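Local coordinates for single-stranded DNA-binding protein (Thermoanaerobacter tengcongensis, PDB 4GS3) that probably binds single-stranded DNA through this N-terminal oligonucleotide/oligosaccharide-binding (OB) domain, which belongs to the single-strand binding protein family, at residues A[14-26]-A[34-46]. Numbering follows the deposited sequence.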
# COMPACT_ATOMS: atom_id res chain seq x y z
N VAL A 14 1.06 -11.04 -1.83
CA VAL A 14 2.13 -10.25 -1.24
C VAL A 14 1.72 -9.92 0.19
O VAL A 14 0.61 -9.44 0.40
CB VAL A 14 2.33 -8.92 -2.00
CG1 VAL A 14 3.49 -8.12 -1.35
CG2 VAL A 14 2.60 -9.18 -3.47
N THR A 15 2.60 -10.16 1.15
CA THR A 15 2.40 -9.71 2.54
C THR A 15 3.58 -8.83 2.90
O THR A 15 4.74 -9.23 2.74
CB THR A 15 2.25 -10.88 3.50
OG1 THR A 15 1.12 -11.67 3.10
CG2 THR A 15 2.00 -10.36 4.91
N LEU A 16 3.27 -7.64 3.44
CA LEU A 16 4.28 -6.67 3.85
C LEU A 16 3.95 -6.13 5.22
O LEU A 16 2.76 -5.88 5.52
CB LEU A 16 4.31 -5.49 2.88
CG LEU A 16 4.60 -5.84 1.41
CD1 LEU A 16 4.38 -4.62 0.55
CD2 LEU A 16 6.00 -6.38 1.20
N VAL A 17 4.97 -5.89 6.04
CA VAL A 17 4.81 -5.14 7.28
C VAL A 17 5.81 -4.02 7.22
O VAL A 17 7.02 -4.25 7.08
CB VAL A 17 5.05 -6.01 8.52
CG1 VAL A 17 4.84 -5.14 9.76
CG2 VAL A 17 4.13 -7.22 8.55
N GLY A 18 5.35 -2.78 7.32
CA GLY A 18 6.25 -1.65 7.28
C GLY A 18 5.54 -0.35 7.60
O GLY A 18 4.43 -0.37 8.17
N LYS A 19 6.18 0.76 7.27
CA LYS A 19 5.67 2.06 7.63
C LYS A 19 5.33 2.88 6.40
O LYS A 19 6.04 2.87 5.39
CB LYS A 19 6.69 2.85 8.46
CG LYS A 19 6.77 2.28 9.90
CD LYS A 19 7.68 3.00 10.81
CE LYS A 19 7.87 2.26 12.14
NZ LYS A 19 8.48 3.25 13.07
N VAL A 20 4.23 3.63 6.47
CA VAL A 20 3.87 4.56 5.42
C VAL A 20 5.00 5.56 5.29
O VAL A 20 5.32 6.25 6.29
CB VAL A 20 2.52 5.24 5.74
CG1 VAL A 20 2.18 6.30 4.67
CG2 VAL A 20 1.39 4.20 5.87
N PHE A 21 5.59 5.67 4.13
CA PHE A 21 6.80 6.47 3.90
C PHE A 21 6.52 7.74 3.15
O PHE A 21 7.13 8.78 3.38
CB PHE A 21 7.82 5.60 3.19
CG PHE A 21 9.22 6.21 3.11
CD1 PHE A 21 9.95 6.41 4.26
CD2 PHE A 21 9.75 6.55 1.87
CE1 PHE A 21 11.25 6.95 4.13
CE2 PHE A 21 11.01 7.07 1.80
CZ PHE A 21 11.75 7.29 2.92
N THR A 22 5.61 7.69 2.18
CA THR A 22 5.12 8.86 1.49
C THR A 22 3.59 8.88 1.70
O THR A 22 2.98 7.86 1.93
CB THR A 22 5.47 8.84 0.01
OG1 THR A 22 4.71 7.80 -0.65
CG2 THR A 22 6.95 8.67 -0.26
N PRO A 23 2.97 10.07 1.64
CA PRO A 23 1.55 10.15 1.98
C PRO A 23 0.65 9.53 0.90
O PRO A 23 0.98 9.45 -0.27
CB PRO A 23 1.27 11.61 2.10
CG PRO A 23 2.33 12.24 1.31
CD PRO A 23 3.55 11.41 1.41
N LEU A 24 -0.54 9.18 1.32
CA LEU A 24 -1.54 8.72 0.35
C LEU A 24 -1.83 9.84 -0.63
O LEU A 24 -2.17 10.97 -0.30
CB LEU A 24 -2.82 8.25 1.04
CG LEU A 24 -2.83 6.73 1.37
CD1 LEU A 24 -1.76 6.49 2.43
CD2 LEU A 24 -4.22 6.33 1.77
N GLU A 25 -1.67 9.54 -1.91
CA GLU A 25 -1.85 10.53 -2.97
C GLU A 25 -2.97 10.01 -3.82
O GLU A 25 -2.93 8.85 -4.27
CB GLU A 25 -0.53 10.72 -3.73
CG GLU A 25 0.51 11.43 -2.85
CD GLU A 25 1.90 11.83 -3.29
OE1 GLU A 25 2.10 11.64 -4.53
OE2 GLU A 25 2.82 12.35 -2.51
N PHE A 26 -3.95 10.81 -4.05
CA PHE A 26 -5.07 10.42 -4.88
C PHE A 26 -4.56 10.06 -6.24
O PHE A 26 -3.79 10.83 -6.83
CB PHE A 26 -6.05 11.62 -4.87
CG PHE A 26 -7.19 11.35 -5.82
CD1 PHE A 26 -8.23 10.50 -5.43
CD2 PHE A 26 -7.23 11.92 -7.06
CE1 PHE A 26 -9.26 10.26 -6.29
CE2 PHE A 26 -8.30 11.69 -7.91
CZ PHE A 26 -9.34 10.86 -7.54
N LYS A 34 -12.60 5.95 -5.00
CA LYS A 34 -11.34 6.69 -4.93
C LYS A 34 -10.19 5.72 -4.57
O LYS A 34 -10.30 4.93 -3.62
CB LYS A 34 -11.40 7.80 -3.91
CG LYS A 34 -12.49 8.84 -4.13
CD LYS A 34 -12.61 9.75 -2.90
CE LYS A 34 -13.27 11.09 -3.18
NZ LYS A 34 -14.74 10.94 -3.43
N PHE A 35 -9.11 5.79 -5.32
CA PHE A 35 -7.90 5.05 -5.12
C PHE A 35 -6.75 6.02 -4.82
O PHE A 35 -6.65 7.12 -5.36
CB PHE A 35 -7.57 4.13 -6.31
CG PHE A 35 -8.56 2.98 -6.42
CD1 PHE A 35 -9.78 3.21 -7.05
CD2 PHE A 35 -8.25 1.73 -5.90
CE1 PHE A 35 -10.69 2.18 -7.15
CE2 PHE A 35 -9.18 0.72 -6.02
CZ PHE A 35 -10.40 0.95 -6.62
N PHE A 36 -5.86 5.51 -3.97
CA PHE A 36 -4.71 6.24 -3.51
C PHE A 36 -3.45 5.37 -3.67
O PHE A 36 -3.52 4.16 -3.50
CB PHE A 36 -4.84 6.58 -2.06
CG PHE A 36 -6.02 7.49 -1.79
CD1 PHE A 36 -7.29 6.94 -1.68
CD2 PHE A 36 -5.86 8.83 -1.70
CE1 PHE A 36 -8.38 7.75 -1.46
CE2 PHE A 36 -6.96 9.66 -1.44
CZ PHE A 36 -8.20 9.11 -1.33
N ASN A 37 -2.35 6.01 -3.97
CA ASN A 37 -1.05 5.37 -4.01
C ASN A 37 -0.19 5.89 -2.87
O ASN A 37 -0.29 7.07 -2.51
CB ASN A 37 -0.34 5.78 -5.32
CG ASN A 37 -0.97 5.23 -6.57
OD1 ASN A 37 -1.38 4.07 -6.65
ND2 ASN A 37 -1.03 6.05 -7.59
N PHE A 38 0.70 5.06 -2.34
CA PHE A 38 1.68 5.51 -1.37
C PHE A 38 2.85 4.53 -1.40
O PHE A 38 2.73 3.42 -1.89
CB PHE A 38 1.11 5.65 0.03
CG PHE A 38 0.68 4.39 0.71
CD1 PHE A 38 -0.57 3.85 0.48
CD2 PHE A 38 1.52 3.75 1.59
CE1 PHE A 38 -1.00 2.72 1.14
CE2 PHE A 38 1.10 2.62 2.26
CZ PHE A 38 -0.17 2.12 2.04
N ILE A 39 3.97 4.94 -0.80
CA ILE A 39 5.13 4.08 -0.66
C ILE A 39 5.24 3.57 0.77
O ILE A 39 5.08 4.34 1.72
CB ILE A 39 6.40 4.88 -1.02
CG1 ILE A 39 6.32 5.41 -2.46
CG2 ILE A 39 7.67 4.05 -0.78
CD1 ILE A 39 6.08 4.37 -3.51
N LEU A 40 5.51 2.28 0.89
CA LEU A 40 5.73 1.61 2.17
C LEU A 40 7.21 1.34 2.33
O LEU A 40 7.83 0.77 1.42
CB LEU A 40 4.92 0.30 2.20
CG LEU A 40 4.80 -0.35 3.58
CD1 LEU A 40 3.81 0.40 4.43
CD2 LEU A 40 4.43 -1.82 3.43
N GLU A 41 7.78 1.69 3.48
CA GLU A 41 9.16 1.35 3.81
C GLU A 41 9.17 0.06 4.60
O GLU A 41 8.56 -0.03 5.68
CB GLU A 41 9.79 2.48 4.64
CG GLU A 41 11.21 2.24 5.06
CD GLU A 41 11.72 3.35 5.97
OE1 GLU A 41 11.13 3.45 7.07
OE2 GLU A 41 12.65 4.06 5.56
N VAL A 42 9.85 -0.96 4.11
CA VAL A 42 9.88 -2.26 4.71
C VAL A 42 11.32 -2.64 5.03
O VAL A 42 12.13 -2.79 4.11
CB VAL A 42 9.24 -3.35 3.79
CG1 VAL A 42 9.23 -4.70 4.46
CG2 VAL A 42 7.81 -2.92 3.44
N PRO A 43 11.67 -2.79 6.32
CA PRO A 43 13.07 -3.07 6.64
C PRO A 43 13.47 -4.51 6.42
O PRO A 43 12.74 -5.43 6.76
CB PRO A 43 13.09 -2.70 8.13
CG PRO A 43 11.69 -3.05 8.64
CD PRO A 43 10.79 -2.66 7.50
N ARG A 44 14.66 -4.75 5.85
CA ARG A 44 15.26 -6.05 5.80
C ARG A 44 15.95 -6.38 7.11
O ARG A 44 16.23 -5.50 7.95
CB ARG A 44 16.29 -6.12 4.69
CG ARG A 44 15.71 -5.88 3.31
CD ARG A 44 16.73 -6.22 2.21
NE ARG A 44 16.36 -5.64 0.95
CZ ARG A 44 17.12 -5.53 -0.12
NH1 ARG A 44 18.37 -5.98 -0.14
NH2 ARG A 44 16.68 -4.96 -1.23
N LEU A 45 16.26 -7.65 7.35
CA LEU A 45 17.03 -8.05 8.54
C LEU A 45 18.29 -7.22 8.70
O LEU A 45 18.63 -6.85 9.83
CB LEU A 45 17.41 -9.53 8.47
CG LEU A 45 18.07 -10.19 9.65
CD1 LEU A 45 17.15 -10.40 10.86
CD2 LEU A 45 18.64 -11.55 9.25
N SER A 46 18.93 -6.93 7.58
CA SER A 46 20.17 -6.17 7.56
C SER A 46 19.95 -4.70 7.92
O SER A 46 20.92 -3.99 8.15
CB SER A 46 20.81 -6.14 6.17
OG SER A 46 19.91 -5.51 5.27
O HOH W 1 -1.30 8.91 -7.10
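The carbonyl oxygen of I39 is gripped by two successive amides of the 21-24 loop: F21 N lies 2.8 Å from I39 O, while T22 N makes a weaker bond to it. T22 also answers the other polar group of I39, since its OG1 accepts from I39 N at 3.0 Å. A chi1 of 69° places this hydroxyl between T22's own N and carbonyl carbon, facing the I39 backbone, with CG2 beside I39 CB and CG1. A valine here would probably leave I39 N without its acceptor, with the bonds to I39 O as the remaining polar hold on the loop at this point.

The loop thereby bridges two antiparallel pairings whose register differs by two residues. On one side K19 and E41 form a hydrogen-bonded pair, K19 O receiving E41 N in its carbonyl plane; on the other, E25 and N37 exchange both amide bonds. A CB on G18 would probably run into E41 O and V42 CG2.

L24 CD1 lies 3.5 Å from F38 CD1, at the ring, while L24 CD2 meets F36 CB. Farther along, the edge of F26 points at the face of F36 in a T-shaped pair, planes 76° apart. At the loop's start, F21 CE1 approaches E41 OE2, a carboxylate oxygen hydrogen-bonded to the hydroxyl of Y51, whose ring meets that of F21. Water 1 joins F26 O to N37 ND2.

Within the OB fold, strand 33-43 thus pairs with both 14-20 and 25-30 along one edge and with 49-57 along the other, while strand 71-82 flanks 14-20.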